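70 kDa protein (Xanthomonas sp., PDB 4B2N) cleaves rubber (latex) oxidatively as a processive, dihaem c-type cytochrome oxygenase. Local coordinates at residues 591-596 with 614-619; 116-121 with 127-132. All coordinates share one frame; numbering follows the deposited sequence.

Contact 1. Residues 591-596 with 614-619; sequences ATIDIL and SPPPIT
D594, in the short helix 593-596, and I618, in the extended, proline-rich run 614-619, approach to 5.9 Å between their CA atoms, the nearest backbone point of the two segments. The segments meet through carbon atoms, in three residue pairs. I593 turns toward P616, and the two side chains pass each other in opposite directions: I593 CG2 lies 4.0 Å from P616 CB, and I593 CD1 reaches the same ring carbon. P616 CG sits against the start of the helix, 4.3 Å from D594 CA. Beside it, the D594 methylene packs on I618, with D594 CB 3.7 Å from I618 CG1. The carboxylate has other work. With chi1 at 64°, CG lies between the backbone N and the carbonyl carbon, and T592 OG1 meets D594 OD1 at 2.6 Å on its syn side, 21° out of the carboxylate plane. OD2 forms a salt bridge with R626, so separate partners hold the two oxygens and fix the rotation of the group. S223 OG bonds P616 O and I618 N, tying the loop to helix 218-226. The result is loop-on-helix packing: helix 593-596 rests on the polyproline-like lead-in to helix 620-626, where T619 is the N-cap.

Contact 2. Residues 116-121 with 127-132; sequences SYHFIF and LIRPPD
L127 O lies at the edge of the F121 ring, in its plane, 3.9 Å from F121 CE1, and begins a loop that crosses the residues at the end of helix 114-118 at a steep angle, the touching parts running 109° apart. At its heart is an arginine bound to the carbonyl at the end of that helix. The backbone of I128 comes next, its C atom 3.4 Å from F121 CE1.

R129 carries most of the contact. Its CA stands over the centre of the F121 ring in a CH-pi contact, 3.7 Å from the centroid, while F119 O lies over the opposite face of that ring. With F121 CG between the backbone N and the carbonyl carbon, the phenyl is directed at the 127-132 loop. The arginine leaves its backbone extended and bends at chi3, which brings the guanidinium round to H118. There it stacks flat on the imidazole, centres 3.6 Å apart and planes 23° from each other. Two of its N-H groups converge on one acceptor: NH2 weakly, and NH1 at 2.8 Å from H118 O, in the carbonyl plane and with a bent N-H...O angle of 139°. F121 CE2 lies over the rim of the other guanidinium face, the ring standing almost perpendicular to it, and the ring of F119 receives NH2 over one face, a long and at most weak attraction. H118 ND1 is hydrogen-bonded to Y152 OH, which fixes the imidazole, and F133 adds a cation-pi partner to R129.

P130 follows, its CD packed 4.1 Å from F121 CB. The segment then runs on to D132, the N-cap residue of helix 133-141, whose OD2 is hydrogen-bonded to the backbone N of I546.

Contact 2 lies early in the chain and contact 1 near its C-terminal end, more than 450 residues later. In space they occupy the same flank of the molecule, with their centres about 23 Å apart and their nearest atoms about 11 Å apart, without touching. Helix 218-226 is a shared neighbour: I618 packs on its L220, and I120 on its D224 and M225. Both contacts also lead into a helix, 620-626 for contact 1 and 133-141 for contact 2. Neither contact lies at a haem site, although the I618 side chain is about 14 Å from a haem c. Each is a local closure of the chain, and helix 218-226 lies against both.

Contact 1. Residues 591-596 with 614-619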
# COMPACT_ATOMS: atom_id res chain seq x y z
N ALA A 591 4.44 -24.01 8.46
CA ALA A 591 3.74 -23.36 7.35
C ALA A 591 3.28 -24.31 6.24
O ALA A 591 4.03 -25.13 5.73
CB ALA A 591 4.64 -22.29 6.76
N THR A 592 2.04 -24.17 5.79
CA THR A 592 1.55 -25.04 4.70
C THR A 592 1.90 -24.49 3.31
O THR A 592 2.42 -23.39 3.18
CB THR A 592 0.03 -25.17 4.81
OG1 THR A 592 -0.52 -23.86 5.04
CG2 THR A 592 -0.34 -26.08 5.99
N ILE A 593 1.61 -25.26 2.28
CA ILE A 593 2.06 -24.89 0.94
C ILE A 593 1.50 -23.53 0.45
O ILE A 593 2.19 -22.80 -0.24
CB ILE A 593 1.72 -26.03 -0.02
CG1 ILE A 593 2.52 -25.87 -1.31
CG2 ILE A 593 0.21 -26.19 -0.23
CD1 ILE A 593 2.23 -27.03 -2.26
N ASP A 594 0.26 -23.19 0.80
CA ASP A 594 -0.35 -21.93 0.42
C ASP A 594 0.33 -20.74 1.17
O ASP A 594 0.27 -19.62 0.73
CB ASP A 594 -1.84 -21.94 0.75
CG ASP A 594 -2.09 -22.05 2.22
OD1 ASP A 594 -1.64 -23.06 2.83
OD2 ASP A 594 -2.71 -21.14 2.81
N ILE A 595 0.95 -21.01 2.32
CA ILE A 595 1.60 -19.92 3.04
C ILE A 595 3.02 -19.70 2.49
O ILE A 595 3.52 -18.56 2.46
CB ILE A 595 1.63 -20.19 4.56
CG1 ILE A 595 0.23 -20.16 5.13
CG2 ILE A 595 2.54 -19.21 5.27
CD1 ILE A 595 0.17 -20.58 6.62
N LEU A 596 3.67 -20.78 2.09
CA LEU A 596 5.03 -20.72 1.59
C LEU A 596 5.11 -20.26 0.15
O LEU A 596 6.14 -19.85 -0.27
CB LEU A 596 5.71 -22.07 1.73
CG LEU A 596 5.84 -22.57 3.17
CD1 LEU A 596 6.41 -23.98 3.12
CD2 LEU A 596 6.73 -21.66 4.03
N SER A 614 4.02 -24.30 -9.85
CA SER A 614 2.82 -23.56 -10.17
C SER A 614 2.01 -23.33 -8.89
O SER A 614 2.23 -24.04 -7.90
CB SER A 614 2.01 -24.40 -11.13
OG SER A 614 2.68 -24.38 -12.38
N PRO A 615 1.09 -22.35 -8.91
CA PRO A 615 0.36 -22.02 -7.69
C PRO A 615 -0.40 -23.23 -7.16
O PRO A 615 -1.02 -24.01 -7.92
CB PRO A 615 -0.59 -20.89 -8.14
CG PRO A 615 0.08 -20.28 -9.34
CD PRO A 615 0.78 -21.44 -10.03
N PRO A 616 -0.26 -23.48 -5.90
CA PRO A 616 -1.01 -24.57 -5.26
C PRO A 616 -2.53 -24.23 -5.29
O PRO A 616 -2.87 -23.07 -5.04
CB PRO A 616 -0.51 -24.55 -3.81
CG PRO A 616 0.01 -23.17 -3.63
CD PRO A 616 0.57 -22.72 -4.95
N PRO A 617 -3.41 -25.21 -5.55
CA PRO A 617 -4.80 -24.99 -5.31
C PRO A 617 -4.99 -24.80 -3.78
O PRO A 617 -4.71 -25.69 -3.00
CB PRO A 617 -5.47 -26.27 -5.85
CG PRO A 617 -4.44 -27.36 -5.69
CD PRO A 617 -3.12 -26.62 -5.95
N ILE A 618 -5.45 -23.63 -3.36
CA ILE A 618 -5.60 -23.39 -1.93
C ILE A 618 -6.87 -24.10 -1.41
O ILE A 618 -7.94 -23.89 -1.96
CB ILE A 618 -5.62 -21.88 -1.63
CG1 ILE A 618 -4.27 -21.28 -2.00
CG2 ILE A 618 -5.98 -21.69 -0.17
CD1 ILE A 618 -4.15 -19.79 -1.72
N THR A 619 -6.75 -24.96 -0.40
CA THR A 619 -7.86 -25.82 0.05
C THR A 619 -8.78 -25.13 1.03
O THR A 619 -8.43 -24.10 1.55
CB THR A 619 -7.34 -27.07 0.77
OG1 THR A 619 -6.67 -26.70 1.98
CG2 THR A 619 -6.34 -27.89 -0.16

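Contact 2. Residues 116-121 with 127-132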
# COMPACT_ATOMS: atom_id res chain seq x y z
N SER A 116 -14.43 -17.18 -17.85
CA SER A 116 -13.89 -17.96 -16.79
C SER A 116 -14.26 -17.38 -15.42
O SER A 116 -14.51 -18.15 -14.46
CB SER A 116 -12.37 -17.94 -16.86
OG SER A 116 -11.89 -18.63 -18.01
N TYR A 117 -14.23 -16.04 -15.32
CA TYR A 117 -14.64 -15.41 -14.10
C TYR A 117 -16.15 -15.67 -13.82
O TYR A 117 -16.53 -16.03 -12.73
CB TYR A 117 -14.37 -13.87 -14.10
CG TYR A 117 -15.12 -13.22 -12.99
CD1 TYR A 117 -14.57 -13.14 -11.70
CD2 TYR A 117 -16.38 -12.69 -13.20
CE1 TYR A 117 -15.28 -12.58 -10.66
CE2 TYR A 117 -17.11 -12.10 -12.18
CZ TYR A 117 -16.52 -12.04 -10.90
OH TYR A 117 -17.16 -11.45 -9.87
N HIS A 118 -16.95 -15.60 -14.85
CA HIS A 118 -18.36 -15.87 -14.76
C HIS A 118 -18.63 -17.24 -14.17
O HIS A 118 -19.67 -17.43 -13.50
CB HIS A 118 -18.99 -15.78 -16.14
CG HIS A 118 -20.48 -15.65 -16.13
ND1 HIS A 118 -21.14 -14.65 -15.45
CD2 HIS A 118 -21.46 -16.46 -16.69
CE1 HIS A 118 -22.47 -14.79 -15.63
NE2 HIS A 118 -22.67 -15.90 -16.41
N PHE A 119 -17.73 -18.19 -14.45
CA PHE A 119 -17.89 -19.60 -13.99
C PHE A 119 -16.97 -19.95 -12.84
O PHE A 119 -16.77 -21.11 -12.53
CB PHE A 119 -17.79 -20.62 -15.18
CG PHE A 119 -19.01 -20.59 -16.07
CD1 PHE A 119 -20.16 -21.32 -15.73
CD2 PHE A 119 -19.08 -19.79 -17.19
CE1 PHE A 119 -21.33 -21.29 -16.53
CE2 PHE A 119 -20.24 -19.75 -18.01
CZ PHE A 119 -21.37 -20.49 -17.68
N ILE A 120 -16.30 -18.96 -12.23
CA ILE A 120 -15.27 -19.30 -11.24
C ILE A 120 -15.85 -20.03 -10.02
O ILE A 120 -15.10 -20.55 -9.26
CB ILE A 120 -14.53 -18.00 -10.71
CG1 ILE A 120 -13.14 -18.34 -10.14
CG2 ILE A 120 -15.44 -17.18 -9.80
CD1 ILE A 120 -12.25 -17.12 -10.28
N PHE A 121 -17.15 -20.01 -9.76
CA PHE A 121 -17.71 -20.89 -8.69
C PHE A 121 -17.26 -22.35 -8.96
O PHE A 121 -17.21 -23.15 -8.03
CB PHE A 121 -19.26 -20.83 -8.62
CG PHE A 121 -19.95 -21.12 -9.91
CD1 PHE A 121 -20.29 -22.44 -10.24
CD2 PHE A 121 -20.26 -20.06 -10.80
CE1 PHE A 121 -20.93 -22.68 -11.43
CE2 PHE A 121 -20.88 -20.31 -12.01
CZ PHE A 121 -21.19 -21.62 -12.35
N LEU A 127 -21.21 -26.72 -8.40
CA LEU A 127 -21.46 -27.28 -9.72
C LEU A 127 -22.27 -26.32 -10.58
O LEU A 127 -22.11 -26.35 -11.79
CB LEU A 127 -22.22 -28.61 -9.64
CG LEU A 127 -21.44 -29.73 -8.95
CD1 LEU A 127 -22.37 -30.91 -8.62
CD2 LEU A 127 -20.31 -30.23 -9.85
N ILE A 128 -23.18 -25.55 -9.98
CA ILE A 128 -23.98 -24.58 -10.73
C ILE A 128 -23.98 -23.20 -10.03
O ILE A 128 -23.62 -23.06 -8.84
CB ILE A 128 -25.43 -25.06 -10.93
CG1 ILE A 128 -26.09 -25.20 -9.57
CG2 ILE A 128 -25.49 -26.31 -11.85
CD1 ILE A 128 -27.60 -25.23 -9.65
N ARG A 129 -24.33 -22.17 -10.77
CA ARG A 129 -24.13 -20.77 -10.27
C ARG A 129 -25.08 -20.54 -9.12
O ARG A 129 -26.30 -20.70 -9.28
CB ARG A 129 -24.46 -19.76 -11.39
CG ARG A 129 -24.51 -18.28 -10.95
CD ARG A 129 -24.94 -17.34 -12.10
NE ARG A 129 -24.21 -17.87 -13.22
CZ ARG A 129 -22.95 -17.59 -13.48
NH1 ARG A 129 -22.27 -16.64 -12.79
NH2 ARG A 129 -22.39 -18.28 -14.45
N PRO A 130 -24.55 -20.17 -7.95
CA PRO A 130 -25.48 -19.88 -6.90
C PRO A 130 -26.07 -18.45 -7.09
O PRO A 130 -25.49 -17.64 -7.80
CB PRO A 130 -24.62 -19.99 -5.66
CG PRO A 130 -23.26 -19.47 -6.13
CD PRO A 130 -23.14 -20.08 -7.53
N PRO A 131 -27.27 -18.18 -6.55
CA PRO A 131 -27.89 -16.89 -6.92
C PRO A 131 -27.26 -15.77 -6.15
O PRO A 131 -27.47 -14.60 -6.49
CB PRO A 131 -29.35 -17.06 -6.53
CG PRO A 131 -29.37 -18.16 -5.51
CD PRO A 131 -28.27 -19.10 -5.98
N ASP A 132 -26.50 -16.13 -5.10
CA ASP A 132 -25.69 -15.11 -4.40
C ASP A 132 -24.22 -15.02 -4.89
O ASP A 132 -23.33 -14.51 -4.18
CB ASP A 132 -25.74 -15.32 -2.89
CG ASP A 132 -25.19 -16.69 -2.47
OD1 ASP A 132 -24.89 -17.50 -3.34
OD2 ASP A 132 -25.04 -16.89 -1.26